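Local coordinates for hypothetical protein (Bacteroides caccae, PDB 4M8R) that is of unknown function but joins an N-terminal Ig-like domain to a WD40-like domain of the beta-propeller clan, at residues 198-203 with 208-213; 222-227 with 237-242; 31-36 with 90-95. All blocks are in the same frame, centred on the assembly; numbering follows the deposited sequence.

Contact 1: 198-203 with 208-213. With PO4 (phosphate ion), chain D; PO4 (phosphate ion), chain C.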
loop_
_atom_site.group_PDB
_atom_site.type_symbol
_atom_site.label_atom_id
_atom_site.label_comp_id
_atom_site.label_asym_id
_atom_site.label_seq_id
_atom_site.Cartn_x
_atom_site.Cartn_y
_atom_site.Cartn_z
ATOM N N ALA A 198 10.475 -20.987 -23.910
ATOM C CA ALA A 198 9.168 -20.358 -23.751
ATOM C C ALA A 198 9.218 -19.163 -22.822
ATOM O O ALA A 198 10.046 -19.107 -21.921
ATOM C CB ALA A 198 8.170 -21.368 -23.201
ATOM N N LEU A 199 8.331 -18.203 -23.059
ATOM C CA LEU A 199 8.037 -17.185 -22.071
ATOM C C LEU A 199 7.002 -17.767 -21.128
ATOM O O LEU A 199 6.225 -18.646 -21.509
ATOM C CB LEU A 199 7.471 -15.935 -22.727
ATOM C CG LEU A 199 8.410 -15.164 -23.646
ATOM C CD1 LEU A 199 7.701 -13.918 -24.157
ATOM C CD2 LEU A 199 9.696 -14.792 -22.925
ATOM N N VAL A 200 6.986 -17.274 -19.899
ATOM C CA VAL A 200 6.037 -17.743 -18.902
ATOM C C VAL A 200 5.358 -16.541 -18.255
ATOM O O VAL A 200 6.024 -15.667 -17.698
ATOM C CB VAL A 200 6.722 -18.600 -17.830
ATOM C CG1 VAL A 200 5.688 -19.221 -16.902
ATOM C CG2 VAL A 200 7.560 -19.697 -18.480
ATOM N N ILE A 201 4.033 -16.513 -18.340
ATOM C CA ILE A 201 3.252 -15.423 -17.792
ATOM C C ILE A 201 2.424 -15.895 -16.602
ATOM O O ILE A 201 2.385 -17.085 -16.300
ATOM C CB ILE A 201 2.340 -14.806 -18.866
ATOM C CG1 ILE A 201 1.416 -15.855 -19.486
ATOM C CG2 ILE A 201 3.191 -14.160 -19.951
ATOM C CD1 ILE A 201 0.385 -15.253 -20.412
ATOM N N GLY A 202 1.775 -14.952 -15.922
ATOM C CA GLY A 202 0.881 -15.276 -14.817
ATOM C C GLY A 202 1.474 -15.189 -13.421
ATOM O O GLY A 202 0.781 -15.489 -12.452
ATOM N N SER A 203 2.740 -14.793 -13.289
ATOM C CA SER A 203 3.349 -14.686 -11.958
ATOM C C SER A 203 2.694 -13.580 -11.146
ATOM O O SER A 203 2.562 -13.694 -9.930
ATOM C CB SER A 203 4.855 -14.434 -12.041
ATOM O OG SER A 203 5.140 -13.182 -12.635
ATOM N N ALA A 208 8.648 -14.326 -17.099
ATOM C CA ALA A 208 9.762 -15.247 -16.938
ATOM C C ALA A 208 10.081 -15.899 -18.267
ATOM O O ALA A 208 9.333 -15.769 -19.227
ATOM C CB ALA A 208 9.431 -16.303 -15.893
ATOM N N ALA A 209 11.206 -16.599 -18.323
ATOM C CA ALA A 209 11.550 -17.380 -19.501
ATOM C C ALA A 209 12.370 -18.598 -19.104
ATOM O O ALA A 209 13.196 -18.525 -18.194
ATOM C CB ALA A 209 12.314 -16.527 -20.499
ATOM N N ILE A 210 12.117 -19.718 -19.772
ATOM C CA ILE A 210 12.908 -20.920 -19.582
ATOM C C ILE A 210 14.006 -20.895 -20.644
ATOM O O ILE A 210 13.720 -20.900 -21.838
ATOM C CB ILE A 210 12.042 -22.190 -19.694
ATOM C CG1 ILE A 210 10.941 -22.167 -18.626
ATOM C CG2 ILE A 210 12.896 -23.434 -19.523
ATOM C CD1 ILE A 210 9.817 -23.155 -18.853
ATOM N N GLN A 211 15.257 -20.839 -20.201
ATOM C CA GLN A 211 16.386 -20.660 -21.108
ATOM C C GLN A 211 17.518 -21.609 -20.781
ATOM O O GLN A 211 17.654 -22.055 -19.643
ATOM C CB GLN A 211 16.909 -19.232 -21.032
ATOM C CG GLN A 211 15.889 -18.175 -21.402
ATOM C CD GLN A 211 16.492 -16.788 -21.395
ATOM O OE1 GLN A 211 16.973 -16.316 -20.363
ATOM N NE2 GLN A 211 16.467 -16.120 -22.544
ATOM N N GLN A 212 18.330 -21.897 -21.794
ATOM C CA GLN A 212 19.422 -22.854 -21.681
ATOM C C GLN A 212 20.650 -22.199 -21.053
ATOM O O GLN A 212 21.500 -21.646 -21.753
ATOM C CB GLN A 212 19.761 -23.415 -23.061
ATOM C CG GLN A 212 20.789 -24.525 -23.033
ATOM C CD GLN A 212 20.834 -25.291 -24.340
ATOM O OE1 GLN A 212 20.870 -24.697 -25.419
ATOM N NE2 GLN A 212 20.815 -26.614 -24.250
ATOM N N ARG A 213 20.731 -22.274 -19.727
ATOM C CA ARG A 213 21.827 -21.669 -18.966
ATOM C C ARG A 213 23.165 -22.366 -19.219
ATOM O O ARG A 213 24.222 -21.749 -19.094
ATOM C CB ARG A 213 21.499 -21.688 -17.467
ATOM C CG ARG A 213 22.474 -20.921 -16.582
ATOM C CD ARG A 213 21.958 -20.837 -15.156
ATOM N NE ARG A 213 22.828 -20.022 -14.315
ATOM C CZ ARG A 213 22.698 -19.878 -12.999
ATOM N NH1 ARG A 213 21.729 -20.497 -12.337
ATOM N NH2 ARG A 213 23.547 -19.102 -12.335
HETATM P P PO4 D . 25.562 -17.215 -14.953
HETATM O O1 PO4 D . 25.571 -15.924 -15.735
HETATM O O2 PO4 D . 25.170 -16.977 -13.513
HETATM O O3 PO4 D . 24.584 -18.195 -15.555
HETATM O O4 PO4 D . 26.961 -17.774 -14.996
HETATM P P PO4 C . 23.411 -19.467 -8.717
HETATM O O1 PO4 C . 24.585 -18.596 -9.126
HETATM O O2 PO4 C . 23.097 -19.261 -7.257
HETATM O O3 PO4 C . 22.204 -19.100 -9.529
HETATM O O4 PO4 C . 23.734 -20.909 -9.002
#

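Contact 2: 222-227 with 237-242. With EDO (1,2-ethanediol), chain G; PO4 (phosphate ion), chain D.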
loop_
_atom_site.group_PDB
_atom_site.type_symbol
_atom_site.label_atom_id
_atom_site.label_comp_id
_atom_site.label_asym_id
_atom_site.label_seq_id
_atom_site.Cartn_x
_atom_site.Cartn_y
_atom_site.Cartn_z
ATOM N N VAL A 222 13.008 -12.097 -17.198
ATOM C CA VAL A 222 13.474 -11.339 -18.359
ATOM C C VAL A 222 12.765 -10.010 -18.523
ATOM O O VAL A 222 12.971 -9.330 -19.520
ATOM C CB VAL A 222 13.353 -12.161 -19.663
ATOM C CG1 VAL A 222 14.208 -13.404 -19.564
ATOM C CG2 VAL A 222 11.909 -12.531 -19.971
ATOM N N SER A 223 11.923 -9.641 -17.562
ATOM C CA SER A 223 11.232 -8.356 -17.619
ATOM C C SER A 223 11.791 -7.329 -16.626
ATOM O O SER A 223 11.424 -6.158 -16.684
ATOM C CB SER A 223 9.732 -8.550 -17.393
ATOM O OG SER A 223 9.466 -9.057 -16.098
ATOM N N ALA A 224 12.680 -7.759 -15.729
ATOM C CA ALA A 224 13.257 -6.860 -14.716
ATOM C C ALA A 224 13.878 -5.574 -15.291
ATOM O O ALA A 224 13.814 -4.524 -14.653
ATOM C CB ALA A 224 14.282 -7.601 -13.879
ATOM N N GLY A 225 14.464 -5.656 -16.485
ATOM C CA GLY A 225 15.013 -4.478 -17.175
ATOM C C GLY A 225 13.969 -3.458 -17.614
ATOM O O GLY A 225 14.275 -2.283 -17.777
ATOM N N LEU A 226 12.730 -3.903 -17.808
ATOM C CA LEU A 226 11.633 -2.999 -18.142
ATOM C C LEU A 226 11.035 -2.322 -16.914
ATOM O O LEU A 226 10.579 -1.185 -16.994
ATOM C CB LEU A 226 10.519 -3.760 -18.855
ATOM C CG LEU A 226 10.891 -4.451 -20.167
ATOM C CD1 LEU A 226 9.695 -5.231 -20.683
ATOM C CD2 LEU A 226 11.362 -3.445 -21.203
ATOM N N GLU A 227 11.026 -3.016 -15.779
ATOM C CA GLU A 227 10.363 -2.509 -14.570
ATOM C C GLU A 227 11.330 -1.680 -13.718
ATOM O O GLU A 227 11.401 -1.850 -12.502
ATOM C CB GLU A 227 9.772 -3.679 -13.759
ATOM C CG GLU A 227 8.523 -4.289 -14.380
ATOM C CD GLU A 227 7.308 -3.379 -14.260
ATOM O OE1 GLU A 227 6.707 -3.336 -13.164
ATOM O OE2 GLU A 227 6.950 -2.711 -15.258
ATOM N N SER A 237 18.611 -8.471 -19.147
ATOM C CA SER A 237 18.755 -8.988 -17.792
ATOM C C SER A 237 19.477 -10.316 -17.834
ATOM O O SER A 237 19.470 -11.000 -18.851
ATOM C CB SER A 237 17.385 -9.220 -17.145
ATOM O OG SER A 237 16.615 -8.036 -17.085
ATOM N N ASN A 238 20.079 -10.679 -16.708
ATOM C CA ASN A 238 20.606 -12.013 -16.505
ATOM C C ASN A 238 20.286 -12.500 -15.096
ATOM O O ASN A 238 21.162 -12.535 -14.220
ATOM C CB ASN A 238 22.113 -12.047 -16.753
ATOM C CG ASN A 238 22.668 -13.453 -16.696
ATOM O OD1 ASN A 238 22.069 -14.383 -17.240
ATOM N ND2 ASN A 238 23.797 -13.630 -16.020
ATOM N N PHE A 239 19.029 -12.901 -14.894
ATOM C CA PHE A 239 18.531 -13.268 -13.568
ATOM C C PHE A 239 17.960 -14.693 -13.503
ATOM O O PHE A 239 16.752 -14.878 -13.399
ATOM C CB PHE A 239 17.458 -12.273 -13.127
ATOM C CG PHE A 239 17.990 -10.908 -12.762
ATOM C CD1 PHE A 239 18.993 -10.763 -11.824
ATOM C CD2 PHE A 239 17.439 -9.766 -13.321
ATOM C CE1 PHE A 239 19.459 -9.511 -11.472
ATOM C CE2 PHE A 239 17.898 -8.511 -12.974
ATOM C CZ PHE A 239 18.908 -8.386 -12.045
ATOM N N PRO A 240 18.828 -15.710 -13.553
ATOM C CA PRO A 240 18.340 -17.070 -13.344
ATOM C C PRO A 240 18.030 -17.349 -11.879
ATOM O O PRO A 240 18.552 -16.668 -10.996
ATOM C CB PRO A 240 19.518 -17.940 -13.796
ATOM C CG PRO A 240 20.720 -17.081 -13.588
ATOM C CD PRO A 240 20.268 -15.668 -13.852
HETATM N N MSE A 241 17.193 -18.350 -11.633
HETATM C CA MSE A 241 16.900 -18.792 -10.278
HETATM C C MSE A 241 18.064 -19.590 -9.769
HETATM O O MSE A 241 18.746 -20.245 -10.554
HETATM C CB MSE A 241 15.677 -19.702 -10.282
HETATM C CG MSE A 241 14.407 -18.958 -10.674
HETATM SE SE MSE A 241 13.587 -18.215 -9.052
HETATM C CE MSE A 241 12.595 -19.852 -8.641
ATOM N N PRO A 242 18.299 -19.576 -8.446
ATOM C CA PRO A 242 19.333 -20.414 -7.851
ATOM C C PRO A 242 18.847 -21.854 -7.703
ATOM O O PRO A 242 18.732 -22.362 -6.590
ATOM C CB PRO A 242 19.544 -19.770 -6.485
ATOM C CG PRO A 242 18.189 -19.274 -6.126
ATOM C CD PRO A 242 17.588 -18.789 -7.420
HETATM C C1 EDO G . 8.099 0.138 -18.989
HETATM O O1 EDO G . 7.879 0.524 -17.625
HETATM C C2 EDO G . 9.405 0.724 -19.510
HETATM O O2 EDO G . 9.650 0.177 -20.805
HETATM P P PO4 D . 25.562 -17.215 -14.953
HETATM O O1 PO4 D . 25.571 -15.924 -15.735
HETATM O O2 PO4 D . 25.170 -16.977 -13.513
HETATM O O3 PO4 D . 24.584 -18.195 -15.555
HETATM O O4 PO4 D . 26.961 -17.774 -14.996
HETATM O O HOH W 1 14.771 -7.439 -18.690
#

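Contact 3: 31-36 with 90-95. With PO4 (phosphate ion), chain F.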
loop_
_atom_site.group_PDB
_atom_site.type_symbol
_atom_site.label_atom_id
_atom_site.label_comp_id
_atom_site.label_asym_id
_atom_site.label_seq_id
_atom_site.Cartn_x
_atom_site.Cartn_y
_atom_site.Cartn_z
ATOM N N VAL A 31 17.433 16.292 -28.772
ATOM C CA VAL A 31 17.988 17.507 -28.182
ATOM C C VAL A 31 19.496 17.531 -28.420
ATOM O O VAL A 31 20.156 16.497 -28.334
ATOM C CB VAL A 31 17.664 17.575 -26.677
ATOM C CG1 VAL A 31 18.577 18.548 -25.942
ATOM C CG2 VAL A 31 16.205 17.957 -26.488
ATOM N N HIS A 32 20.029 18.715 -28.716
ATOM C CA HIS A 32 21.431 18.864 -29.090
ATOM C C HIS A 32 22.238 19.538 -28.006
ATOM O O HIS A 32 21.810 20.534 -27.424
ATOM C CB HIS A 32 21.546 19.681 -30.363
ATOM C CG HIS A 32 20.794 19.091 -31.507
ATOM N ND1 HIS A 32 19.459 19.349 -31.727
ATOM C CD2 HIS A 32 21.176 18.231 -32.477
ATOM C CE1 HIS A 32 19.055 18.688 -32.795
ATOM N NE2 HIS A 32 20.077 18.002 -33.270
ATOM N N ILE A 33 23.417 18.982 -27.758
ATOM C CA ILE A 33 24.347 19.503 -26.780
ATOM C C ILE A 33 25.601 19.936 -27.510
ATOM O O ILE A 33 26.063 19.234 -28.403
ATOM C CB ILE A 33 24.711 18.415 -25.762
ATOM C CG1 ILE A 33 23.526 18.153 -24.842
ATOM C CG2 ILE A 33 25.929 18.824 -24.945
ATOM C CD1 ILE A 33 23.648 16.847 -24.082
ATOM N N TYR A 34 26.151 21.081 -27.120
ATOM C CA TYR A 34 27.358 21.608 -27.747
ATOM C C TYR A 34 28.399 21.985 -26.702
ATOM O O TYR A 34 28.087 22.106 -25.522
ATOM C CB TYR A 34 27.027 22.816 -28.629
ATOM C CG TYR A 34 26.405 23.979 -27.897
ATOM C CD1 TYR A 34 27.193 24.964 -27.321
ATOM C CD2 TYR A 34 25.024 24.098 -27.794
ATOM C CE1 TYR A 34 26.622 26.041 -26.657
ATOM C CE2 TYR A 34 24.442 25.164 -27.134
ATOM C CZ TYR A 34 25.244 26.139 -26.568
ATOM O OH TYR A 34 24.665 27.198 -25.914
ATOM N N GLY A 35 29.633 22.171 -27.158
ATOM C CA GLY A 35 30.746 22.554 -26.294
ATOM C C GLY A 35 32.078 22.038 -26.809
ATOM O O GLY A 35 32.122 21.287 -27.775
ATOM N N ASP A 36 33.163 22.459 -26.166
ATOM C CA ASP A 36 34.510 22.012 -26.519
ATOM C C ASP A 36 35.059 21.134 -25.403
ATOM O O ASP A 36 34.962 21.492 -24.233
ATOM C CB ASP A 36 35.433 23.216 -26.731
ATOM C CG ASP A 36 34.933 24.158 -27.820
ATOM O OD1 ASP A 36 34.357 23.675 -28.821
ATOM O OD2 ASP A 36 35.125 25.387 -27.679
ATOM N N VAL A 90 13.348 19.272 -16.889
ATOM C CA VAL A 90 14.443 18.321 -17.046
ATOM C C VAL A 90 15.765 19.070 -17.069
ATOM O O VAL A 90 15.971 19.933 -17.923
ATOM C CB VAL A 90 14.305 17.512 -18.346
ATOM C CG1 VAL A 90 15.460 16.529 -18.496
ATOM C CG2 VAL A 90 12.974 16.776 -18.364
ATOM N N GLU A 91 16.652 18.738 -16.135
ATOM C CA GLU A 91 18.002 19.276 -16.148
ATOM C C GLU A 91 18.932 18.230 -16.741
ATOM O O GLU A 91 18.872 17.054 -16.369
ATOM C CB GLU A 91 18.462 19.664 -14.747
ATOM C CG GLU A 91 19.793 20.404 -14.744
ATOM C CD GLU A 91 20.063 21.168 -13.463
ATOM O OE1 GLU A 91 19.334 20.970 -12.461
ATOM O OE2 GLU A 91 21.024 21.969 -13.457
ATOM N N ILE A 92 19.780 18.678 -17.667
ATOM C CA ILE A 92 20.639 17.806 -18.458
ATOM C C ILE A 92 22.085 17.968 -18.007
ATOM O O ILE A 92 22.623 19.076 -18.017
ATOM C CB ILE A 92 20.508 18.146 -19.954
ATOM C CG1 ILE A 92 19.052 17.991 -20.394
ATOM C CG2 ILE A 92 21.399 17.252 -20.803
ATOM C CD1 ILE A 92 18.758 18.560 -21.762
ATOM N N PHE A 93 22.703 16.855 -17.611
ATOM C CA PHE A 93 24.057 16.856 -17.063
ATOM C C PHE A 93 25.024 16.064 -17.931
ATOM O O PHE A 93 24.704 14.966 -18.380
ATOM C CB PHE A 93 24.061 16.217 -15.671
ATOM C CG PHE A 93 23.259 16.961 -14.651
ATOM C CD1 PHE A 93 23.835 17.977 -13.904
ATOM C CD2 PHE A 93 21.932 16.632 -14.418
ATOM C CE1 PHE A 93 23.099 18.657 -12.954
ATOM C CE2 PHE A 93 21.189 17.310 -13.469
ATOM C CZ PHE A 93 21.773 18.324 -12.736
ATOM N N LEU A 94 26.219 16.606 -18.133
ATOM C CA LEU A 94 27.316 15.832 -18.704
ATOM C C LEU A 94 27.951 15.005 -17.590
ATOM O O LEU A 94 28.290 15.541 -16.539
ATOM C CB LEU A 94 28.370 16.749 -19.313
ATOM C CG LEU A 94 29.501 16.043 -20.066
ATOM C CD1 LEU A 94 28.957 15.263 -21.250
ATOM C CD2 LEU A 94 30.544 17.053 -20.521
ATOM N N ASN A 95 28.104 13.706 -17.824
ATOM C CA ASN A 95 28.646 12.788 -16.823
ATOM C C ASN A 95 29.951 12.178 -17.324
ATOM O O ASN A 95 29.938 11.343 -18.226
ATOM C CB ASN A 95 27.613 11.692 -16.510
ATOM C CG ASN A 95 28.066 10.736 -15.418
ATOM O OD1 ASN A 95 29.102 10.933 -14.783
ATOM N ND2 ASN A 95 27.284 9.684 -15.199
HETATM P P PO4 F . 20.610 15.346 -35.645
HETATM O O1 PO4 F . 21.419 16.468 -36.257
HETATM O O2 PO4 F . 19.439 15.917 -34.878
HETATM O O3 PO4 F . 20.060 14.448 -36.729
HETATM O O4 PO4 F . 21.504 14.550 -34.717
#

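Contact 1: 198-203 with 208-213
Val200 and Ala208 face each other as an antiparallel hydrogen-bonded pair. Their CB atoms meet at 4.0 Å on one face of the sheet. Two backbone bonds frame the pair. Val200 N donates to Ala208 O at 2.9 Å, and Ala208 N returns a bond to Val200 O at 3.0 Å. Ile210, two residues beyond Ala208, lies on the same face. Val200 has CG1 anti to the backbone N (chi1 -173°), which places CG2 on the N side, where it meets Ile210 CD1 at 4.1 Å. These two side chains cross obliquely. Phe264, Ile271 and Leu273 of the next strands cover this apolar face.

Strands 196-201 and 208-212 form a beta hairpin. It starts an antiparallel meander that runs on through strands 217-221 and 239-240, as in the blade of a beta propeller. Leu199 and Ala209 form the non-hydrogen-bonded pair and point to the other face. Leu199 CG sits beside its own N (chi1 -66°) and anti to the carbonyl carbon. From there CD2 reaches Ala209 CB at 4.0 Å. Val222 also packs on Ala209.

Arg213 lies beyond the paired residues. Its side chain is extended from CG to NE and carries the guanidinium out to two phosphate ions, probably from the crystallisation liquor. Both ions bind at the guanidinium edge. Arg213 NE donates to O3 of the chain D phosphate at 2.8 Å, and Arg213 NH2 to O2 of the same ion at 2.9 Å. NH1 and NH2 both grip O3 of the chain C phosphate. Arg89 and Lys105 of the second subunit bind the chain D ion, and Arg49 of that subunit binds the chain C ion.

Contact 2: 222-227 with 237-242
Ala224 meets the Phe239 ring, and Gly225 lies beside Ser237. Earlier in the chain, Val222 is linked to Ser237 through a water molecule. The water gives a weak bond to Val222 O, also bonds Ser237 OG, and accepts from Gly225 N at 2.9 Å. Ser223 follows and starts a tight turn: its O accepts from Leu226 N at 2.8 Å and from Glu227 N. Residues 224-226 have helical backbone angles without forming a regular helix. Asn221 OD1 takes the N-H of Ser223, an Asx turn, on the way in.

Ala224 supplies the apolar part of the contact. Its CB lies 3.8 Å from Phe239 CE2, with CD2 of the same ring almost as near. Phe239 has CG beside its backbone N (chi1 -72°), which swings the ring to the Ala224 methyl. Gly225 brings its N to 3.3 Å from Ser237 OG, so the bridging water and the hydroxyl lie close to the same amide. Leu226 O receives a weak bond from an ethanediol molecule.

Asn238 points away from this loop. Its ND2 donates to O1 of the chain D phosphate at 2.9 Å, with an N-H...O angle of 158°, and also bonds Glu91 OE1 of the second subunit. With an alanine here, the phosphate and that glutamate would probably each lose a partner, weakening this link between subunits.

Strand 239-240 is short and weakly bonded. Within this chain it is the outermost strand of its sheet, beside strand 217-221, through backbone bonds of Phe239 with Asn221 and Met241 with Leu219. Ser237, just before it, forms backbone hydrogen bonds with Leu189 and Phe191, so the chain here bridges strand 217-221 and the region after strand 186-188.

Contact 3: 31-36 with 90-95
Ile33 and Ile92 mark the nearest approach of two strands whose backbones stay apart, with CA atoms 9.3 Å from each other. Such a separation is that of strands facing each other across a beta sandwich, in keeping with the Ig-like domain that holds both. Side chains alone bridge the gap.

Ile92 does so with both of its branches. Its CG2 is anti to the backbone N and meets Ile33 CD1 at 4.0 Å, the two side chains passing at a slant. Its CG1 lies beside the N (chi1 -59°) and carries CD1 to Val31 CG1 at 4.2 Å. Val31 and Ile92 reach toward each other and meet tip to tip. One isoleucine thus fits against two residues placed two apart on the opposing strand. Both meetings are between saturated carbons at van der Waals distance, so the fit rests on shape and burial. Leu103, Met77 and Ile79 also pack on Ile33, and Val44 on Ile92, so the contact is part of the buried apolar core.

The intervening His32 and the flanking Glu91 and Phe93 point out of this core. The Phe93 ring meets Phe191 of the second subunit edge-to-face.

His32 is held at both ring nitrogens. ND1 bonds Glu20 OE2, while NE2 faces a phosphate ion, probably from the crystallisation liquor. Two anionic neighbours would tend to favour the charged imidazole. The phosphorus lies in the plane of the ring, at its edge, and His32 NE2 donates to O2 of the phosphate at 2.7 Å with an N-H...O angle of 149°.

From the N terminus, contact 3 comes first. It closes a loop of 53 residues, 27 of them in strands, and ties two facing strands of the Ig-like domain. Contact 1 follows in the WD40-like domain and closes a hairpin over four residues. Contact 2 then closes a nine-residue loop leading to the outermost strand, within this chain, of the same sheet. The three lie in series; none nests or crosses. Contacts 1 and 2 touch, with Arg213 packed on Pro240 and the chain D phosphate common to both. Contact 3 lies about 31 Å from contact 2, centre to centre, within one chain, yet both also reach the second subunit.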